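Local coordinates for protein GCN5-related N-acetyltransferase (Sphaerobacter thermophilus, PDB 3TT2) that probably transfers an acyl group, most likely acetyl, to an amino group of a substrate, as a GCN5-related N-acetyltransferase, at residues Q214-A226 and H233-G245. Numbering follows the deposited sequence.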
ATOM      1  N   GLN A 214     -10.153   2.538  13.772  1.00 90.94           N
ATOM      2  CA  GLN A 214     -10.666   2.026  15.047  1.00 88.68           C
ATOM      3  C   GLN A 214      -9.746   1.010  15.707  1.00 88.98           C
ATOM      4  O   GLN A 214      -9.539   1.042  16.922  1.00 85.53           O
ATOM      5  CB  GLN A 214     -12.045   1.415  14.883  1.00 94.27           C
ATOM      6  CG  GLN A 214     -12.593   0.875  16.184  1.00102.94           C
ATOM      7  CD  GLN A 214     -14.072   0.552  16.113  1.00112.52           C
ATOM      8  OE1 GLN A 214     -14.734   0.821  15.106  1.00118.45           O
ATOM      9  NE2 GLN A 214     -14.601  -0.022  17.187  1.00111.64           N
ATOM     10  N   SER A 215      -9.188   0.118  14.901  1.00 92.46           N
ATOM     11  CA  SER A 215      -8.216  -0.837  15.399  1.00 98.25           C
ATOM     12  C   SER A 215      -6.978  -0.120  15.925  1.00 98.93           C
ATOM     13  O   SER A 215      -6.597  -0.310  17.078  1.00105.36           O
ATOM     14  CB  SER A 215      -7.816  -1.805  14.295  1.00104.89           C
ATOM     15  OG  SER A 215      -7.090  -1.116  13.294  1.00113.41           O
ATOM     16  N   GLU A 216      -6.363   0.711  15.084  1.00 94.86           N
ATOM     17  CA  GLU A 216      -5.067   1.333  15.396  1.00 87.48           C
ATOM     18  C   GLU A 216      -5.081   2.338  16.554  1.00 80.14           C
ATOM     19  O   GLU A 216      -4.030   2.629  17.130  1.00 79.16           O
ATOM     20  CB  GLU A 216      -4.486   2.019  14.161  1.00 91.60           C
ATOM     21  CG  GLU A 216      -4.714   1.290  12.858  1.00101.19           C
ATOM     22  CD  GLU A 216      -4.484   2.197  11.669  1.00113.12           C
ATOM     23  OE1 GLU A 216      -5.199   2.026  10.659  1.00122.08           O
ATOM     24  OE2 GLU A 216      -3.597   3.086  11.749  1.00111.07           O
ATOM     25  N   ARG A 217      -6.258   2.878  16.874  1.00 74.42           N
ATOM     26  CA  ARG A 217      -6.396   3.842  17.967  1.00 68.06           C
ATOM     27  C   ARG A 217      -6.521   3.185  19.344  1.00 81.50           C
ATOM     28  O   ARG A 217      -6.539   3.873  20.368  1.00 82.37           O
ATOM     29  CB  ARG A 217      -7.571   4.776  17.718  1.00 67.82           C
ATOM     30  CG  ARG A 217      -7.351   5.681  16.540  1.00 69.91           C
ATOM     31  CD  ARG A 217      -8.481   6.655  16.354  1.00 68.55           C
ATOM     32  NE  ARG A 217      -9.647   6.040  15.730  1.00 72.25           N
ATOM     33  CZ  ARG A 217     -10.816   5.891  16.343  1.00 78.18           C
ATOM     34  NH1 ARG A 217     -10.953   6.305  17.593  1.00 82.29           N
ATOM     35  NH2 ARG A 217     -11.849   5.344  15.713  1.00 80.34           N
ATOM     36  N   LYS A 218      -6.608   1.855  19.349  1.00 72.92           N
ATOM     37  CA  LYS A 218      -6.552   1.061  20.571  1.00 71.10           C
ATOM     38  C   LYS A 218      -5.082   0.818  20.946  1.00 77.05           C
ATOM     39  O   LYS A 218      -4.790   0.123  21.916  1.00 72.73           O
ATOM     40  CB  LYS A 218      -7.292  -0.267  20.388  1.00 71.48           C
ATOM     41  CG  LYS A 218      -8.792  -0.115  20.132  1.00 87.22           C
ATOM     42  CD  LYS A 218      -9.534  -1.472  20.098  1.00 88.58           C
ATOM     43  CE  LYS A 218      -8.961  -2.420  19.043  1.00 92.25           C
ATOM     44  NZ  LYS A 218      -9.723  -3.706  18.896  1.00 97.83           N
ATOM     45  N   ASP A 219      -4.170   1.379  20.143  1.00 79.38           N
ATOM     46  CA  ASP A 219      -2.720   1.294  20.345  1.00 74.58           C
ATOM     47  C   ASP A 219      -2.092   2.663  20.062  1.00 78.42           C
ATOM     48  O   ASP A 219      -1.307   2.807  19.128  1.00 72.79           O
ATOM     49  CB  ASP A 219      -2.156   0.291  19.363  1.00 72.72           C
ATOM     50  CG  ASP A 219      -0.755  -0.151  19.706  1.00 74.72           C
ATOM     51  OD1 ASP A 219      -0.105   0.472  20.578  1.00 85.36           O
ATOM     52  OD2 ASP A 219      -0.304  -1.141  19.089  1.00 76.33           O
ATOM     53  N   PRO A 220      -2.444   3.669  20.870  1.00 59.39           N
ATOM     54  CA  PRO A 220      -2.087   5.074  20.654  1.00 58.50           C
ATOM     55  C   PRO A 220      -0.601   5.359  20.851  1.00 64.03           C
ATOM     56  O   PRO A 220      -0.130   6.418  20.436  1.00 62.97           O
ATOM     57  CB  PRO A 220      -2.891   5.811  21.722  1.00 57.99           C
ATOM     58  CG  PRO A 220      -3.527   4.746  22.584  1.00 58.79           C
ATOM     59  CD  PRO A 220      -2.950   3.442  22.230  1.00 58.44           C
ATOM     60  N   GLU A 221       0.110   4.440  21.501  1.00 63.83           N
ATOM     61  CA  GLU A 221       1.541   4.566  21.756  1.00 66.12           C
ATOM     62  C   GLU A 221       2.287   4.916  20.458  1.00 60.85           C
ATOM     63  O   GLU A 221       3.277   5.656  20.470  1.00 61.02           O
ATOM     64  CB  GLU A 221       2.051   3.228  22.297  1.00 85.05           C
ATOM     65  CG  GLU A 221       2.959   3.246  23.536  1.00 99.65           C
ATOM     66  CD  GLU A 221       3.418   1.823  23.942  1.00114.47           C
ATOM     67  OE1 GLU A 221       2.762   1.201  24.812  1.00120.77           O
ATOM     68  OE2 GLU A 221       4.429   1.321  23.390  1.00112.94           O
ATOM     69  N   LEU A 222       1.789   4.371  19.347  1.00 56.36           N
ATOM     70  CA  LEU A 222       2.376   4.516  18.012  1.00 48.71           C
ATOM     71  C   LEU A 222       1.764   5.655  17.150  1.00 63.73           C
ATOM     72  O   LEU A 222       2.130   5.830  15.974  1.00 59.04           O
ATOM     73  CB  LEU A 222       2.240   3.187  17.259  1.00 49.54           C
ATOM     74  CG  LEU A 222       2.792   1.867  17.830  1.00 54.29           C
ATOM     75  CD1 LEU A 222       2.414   0.706  16.925  1.00 53.16           C
ATOM     76  CD2 LEU A 222       4.293   1.931  17.999  1.00 54.52           C
ATOM     77  N   TRP A 223       0.819   6.411  17.705  1.00 56.27           N
ATOM     78  CA  TRP A 223       0.343   7.593  17.010  1.00 54.54           C
ATOM     79  C   TRP A 223       0.956   8.852  17.601  1.00 53.68           C
ATOM     80  O   TRP A 223       0.559   9.317  18.669  1.00 52.80           O
ATOM     81  CB  TRP A 223      -1.170   7.688  17.106  1.00 53.78           C
ATOM     82  CG  TRP A 223      -1.843   6.869  16.110  1.00 58.46           C
ATOM     83  CD1 TRP A 223      -1.365   5.739  15.520  1.00 62.73           C
ATOM     84  CD2 TRP A 223      -3.122   7.120  15.531  1.00 63.46           C
ATOM     85  NE1 TRP A 223      -2.282   5.258  14.615  1.00 63.03           N
ATOM     86  CE2 TRP A 223      -3.367   6.093  14.600  1.00 60.99           C
ATOM     87  CE3 TRP A 223      -4.090   8.112  15.713  1.00 71.04           C
ATOM     88  CZ2 TRP A 223      -4.543   6.025  13.856  1.00 63.87           C
ATOM     89  CZ3 TRP A 223      -5.259   8.048  14.971  1.00 68.16           C
ATOM     90  CH2 TRP A 223      -5.473   7.011  14.054  1.00 66.96           C
ATOM     91  N   LEU A 224       1.877   9.448  16.860  1.00 53.53           N
ATOM     92  CA  LEU A 224       2.570  10.629  17.340  1.00 56.41           C
ATOM     93  C   LEU A 224       2.128  11.864  16.599  1.00 63.67           C
ATOM     94  O   LEU A 224       1.872  11.836  15.395  1.00 69.06           O
ATOM     95  CB  LEU A 224       4.077  10.481  17.207  1.00 51.54           C
ATOM     96  CG  LEU A 224       4.680   9.307  17.956  1.00 54.63           C
ATOM     97  CD1 LEU A 224       6.157   9.439  17.811  1.00 63.29           C
ATOM     98  CD2 LEU A 224       4.308   9.356  19.397  1.00 56.94           C
ATOM     99  N   LEU A 225       2.039  12.951  17.349  1.00 55.36           N
ATOM    100  CA  LEU A 225       1.646  14.231  16.824  1.00 45.41           C
ATOM    101  C   LEU A 225       2.773  15.211  17.133  1.00 52.68           C
ATOM    102  O   LEU A 225       3.241  15.278  18.265  1.00 57.00           O
ATOM    103  CB  LEU A 225       0.371  14.689  17.520  1.00 37.74           C
ATOM    104  CG  LEU A 225      -0.773  13.687  17.688  1.00 50.40           C
ATOM    105  CD1 LEU A 225      -1.988  14.370  18.311  1.00 53.62           C
ATOM    106  CD2 LEU A 225      -1.146  13.048  16.375  1.00 42.78           C
ATOM    107  N   ALA A 226       3.237  15.949  16.131  1.00 51.63           N
ATOM    108  CA  ALA A 226       4.078  17.095  16.411  1.00 49.03           C
ATOM    109  C   ALA A 226       3.156  18.250  16.789  1.00 52.73           C
ATOM    110  O   ALA A 226       2.212  18.589  16.067  1.00 57.92           O
ATOM    111  CB  ALA A 226       4.946  17.438  15.238  1.00 44.22           C
ATOM    112  N   HIS A 233      -1.263  23.026  19.004  1.00 63.46           N
ATOM    113  CA  HIS A 233      -1.864  22.750  17.719  1.00 65.12           C
ATOM    114  C   HIS A 233      -1.035  21.718  17.010  1.00 63.05           C
ATOM    115  O   HIS A 233       0.200  21.714  17.113  1.00 62.09           O
ATOM    116  CB  HIS A 233      -1.950  24.024  16.887  1.00 81.89           C
ATOM    117  CG  HIS A 233      -3.255  24.742  17.033  1.00112.33           C
ATOM    118  ND1 HIS A 233      -3.971  25.207  15.951  1.00125.61           N
ATOM    119  CD2 HIS A 233      -3.988  25.053  18.129  1.00123.49           C
ATOM    120  CE1 HIS A 233      -5.080  25.784  16.375  1.00131.94           C
ATOM    121  NE2 HIS A 233      -5.117  25.704  17.693  1.00130.91           N
ATOM    122  N   ILE A 234      -1.710  20.843  16.278  1.00 62.21           N
ATOM    123  CA  ILE A 234      -1.022  19.717  15.686  1.00 62.37           C
ATOM    124  C   ILE A 234      -0.454  20.214  14.372  1.00 63.51           C
ATOM    125  O   ILE A 234      -1.203  20.620  13.481  1.00 69.79           O
ATOM    126  CB  ILE A 234      -1.994  18.522  15.519  1.00 49.87           C
ATOM    127  CG1 ILE A 234      -2.250  17.892  16.892  1.00 52.71           C
ATOM    128  CG2 ILE A 234      -1.432  17.505  14.589  1.00 49.92           C
ATOM    129  CD1 ILE A 234      -3.668  17.491  17.133  1.00 45.11           C
ATOM    130  N   VAL A 235       0.876  20.241  14.289  1.00 51.16           N
ATOM    131  CA  VAL A 235       1.551  20.659  13.070  1.00 49.28           C
ATOM    132  C   VAL A 235       2.024  19.490  12.220  1.00 56.54           C
ATOM    133  O   VAL A 235       2.491  19.686  11.100  1.00 66.38           O
ATOM    134  CB  VAL A 235       2.756  21.585  13.360  1.00 50.61           C
ATOM    135  CG1 VAL A 235       2.337  22.705  14.277  1.00 44.13           C
ATOM    136  CG2 VAL A 235       3.930  20.792  13.939  1.00 40.26           C
ATOM    137  N   GLY A 236       1.876  18.273  12.724  1.00 57.18           N
ATOM    138  CA  GLY A 236       2.429  17.118  12.034  1.00 51.33           C
ATOM    139  C   GLY A 236       1.951  15.834  12.668  1.00 54.83           C
ATOM    140  O   GLY A 236       1.544  15.851  13.814  1.00 64.34           O
ATOM    141  N   THR A 237       1.982  14.727  11.929  1.00 55.60           N
ATOM    142  CA  THR A 237       1.562  13.430  12.462  1.00 55.75           C
ATOM    143  C   THR A 237       2.429  12.328  11.899  1.00 60.70           C
ATOM    144  O   THR A 237       2.914  12.416  10.769  1.00 63.87           O
ATOM    145  CB  THR A 237       0.097  13.072  12.099  1.00 58.89           C
ATOM    146  OG1 THR A 237      -0.018  12.927  10.679  1.00 66.01           O
ATOM    147  CG2 THR A 237      -0.905  14.129  12.606  1.00 57.40           C
ATOM    148  N   CYS A 238       2.653  11.308  12.720  1.00 54.66           N
ATOM    149  CA  CYS A 238       3.152  10.054  12.234  1.00 48.73           C
ATOM    150  C   CYS A 238       2.307   8.973  12.877  1.00 54.09           C
ATOM    151  O   CYS A 238       2.421   8.727  14.076  1.00 56.29           O
ATOM    152  CB  CYS A 238       4.597   9.897  12.675  1.00 48.66           C
ATOM    153  SG  CYS A 238       5.513   8.581  11.891  1.00 55.34           S
ATOM    154  N   LEU A 239       1.510   8.272  12.083  1.00 55.77           N
ATOM    155  CA  LEU A 239       0.623   7.301  12.668  1.00 50.47           C
ATOM    156  C   LEU A 239       1.093   5.916  12.284  1.00 55.11           C
ATOM    157  O   LEU A 239       0.897   5.444  11.159  1.00 57.26           O
ATOM    158  CB  LEU A 239      -0.798   7.561  12.199  1.00 56.80           C
ATOM    159  CG  LEU A 239      -1.204   9.042  12.186  1.00 61.28           C
ATOM    160  CD1 LEU A 239      -2.606   9.248  11.642  1.00 58.85           C
ATOM    161  CD2 LEU A 239      -1.087   9.671  13.581  1.00 62.88           C
ATOM    162  N   GLY A 240       1.670   5.245  13.275  1.00 54.47           N
ATOM    163  CA  GLY A 240       2.183   3.907  13.097  1.00 48.64           C
ATOM    164  C   GLY A 240       1.165   2.898  13.567  1.00 57.31           C
ATOM    165  O   GLY A 240       0.200   3.209  14.283  1.00 64.23           O
ATOM    166  N   GLN A 241       1.375   1.670  13.131  1.00 54.72           N
ATOM    167  CA  GLN A 241       0.591   0.557  13.614  1.00 60.54           C
ATOM    168  C   GLN A 241       1.507  -0.649  13.710  1.00 52.65           C
ATOM    169  O   GLN A 241       2.600  -0.645  13.154  1.00 54.89           O
ATOM    170  CB  GLN A 241      -0.562   0.278  12.661  1.00 66.02           C
ATOM    171  CG  GLN A 241      -0.081  -0.041  11.286  1.00 74.93           C
ATOM    172  CD  GLN A 241      -1.200  -0.314  10.327  1.00 81.91           C
ATOM    173  OE1 GLN A 241      -1.811   0.608   9.786  1.00 79.12           O
ATOM    174  NE2 GLN A 241      -1.473  -1.593  10.097  1.00 87.96           N
ATOM    175  N   GLU A 242       1.066  -1.673  14.427  1.00 54.94           N
ATOM    176  CA  GLU A 242       1.811  -2.924  14.522  1.00 58.04           C
ATOM    177  C   GLU A 242       0.975  -4.100  14.023  1.00 60.30           C
ATOM    178  O   GLU A 242      -0.095  -4.389  14.543  1.00 57.06           O
ATOM    179  CB  GLU A 242       2.248  -3.178  15.958  1.00 50.67           C
ATOM    180  CG  GLU A 242       3.267  -4.266  16.072  1.00 66.54           C
ATOM    181  CD  GLU A 242       3.170  -5.049  17.368  1.00 80.44           C
ATOM    182  OE1 GLU A 242       3.400  -4.459  18.453  1.00 76.19           O
ATOM    183  OE2 GLU A 242       2.877  -6.266  17.290  1.00 91.33           O
ATOM    184  N   THR A 243       1.456  -4.789  13.005  1.00 69.92           N
ATOM    185  CA  THR A 243       0.747  -5.974  12.546  1.00 77.11           C
ATOM    186  C   THR A 243       1.679  -7.175  12.496  1.00 73.37           C
ATOM    187  O   THR A 243       2.713  -7.134  11.831  1.00 79.45           O
ATOM    188  CB  THR A 243       0.114  -5.760  11.164  1.00 86.16           C
ATOM    189  OG1 THR A 243      -0.868  -4.721  11.245  1.00 93.42           O
ATOM    190  CG2 THR A 243      -0.553  -7.033  10.691  1.00 85.53           C
ATOM    191  N   ALA A 244       1.315  -8.232  13.210  1.00 68.65           N
ATOM    192  CA  ALA A 244       2.084  -9.467  13.187  1.00 69.51           C
ATOM    193  C   ALA A 244       3.541  -9.226  13.556  1.00 72.44           C
ATOM    194  O   ALA A 244       4.449  -9.753  12.907  1.00 74.74           O
ATOM    195  CB  ALA A 244       1.994 -10.116  11.808  1.00 67.44           C
ATOM    196  N   GLY A 245       3.762  -8.410  14.580  1.00 68.99           N
ATOM    197  CA  GLY A 245       5.109  -8.125  15.046  1.00 67.78           C
ATOM    198  C   GLY A 245       5.980  -7.322  14.094  1.00 68.37           C
ATOM    199  O   GLY A 245       7.205  -7.287  14.255  1.00 63.47           O
TER
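With CG of Trp-223 (chi1 -83°) and CG of Leu-239 (chi1 -43°) each anti to the carbonyl carbon of its own residue, the two side chains come together on one face of the sheet. There the indole lies against the leucine: CB of Leu-239 makes a CH-pi contact 3.7 Å from the centroid of the five-membered ring, 12° off its normal, while CD2 of Leu-239 meets CD2 of Trp-223 at 3.8 Å. The opposite ring face looks toward the backbone carbonyl of Glu-216, and Gly-240 O lies in plane at the edge. An alanine in place of Trp-223 would probably open a gap beside Leu-239, whose CB and CD2 lose the ring face they pack on, and leave Phe-178 without its edge-to-face partner.

The pair belongs to the antiparallel hairpin of strands 223-228 and 233-243, in the second of two acetyltransferase-family regions of the chain. Leu-224 and Cys-238 exchange two nearly straight backbone bonds, from Leu-224 N to Cys-238 O (2.9 Å) and from Cys-238 N to Leu-224 O (2.8 Å). Their side chains pack on helix 263-278. Further along, Val-235 and Gly-236 both face Ala-226 in a classic beta bulge: Val-235 N donates to Ala-226 O at 2.8 Å, and Gly-236 N adds a weak bond to the same oxygen. Leu-225, whose side chain is on the same side of the sheet as Trp-223, touches CD1 of Ile-234 with its CD1 at 3.7 Å, and both side chains meet helix 184-194.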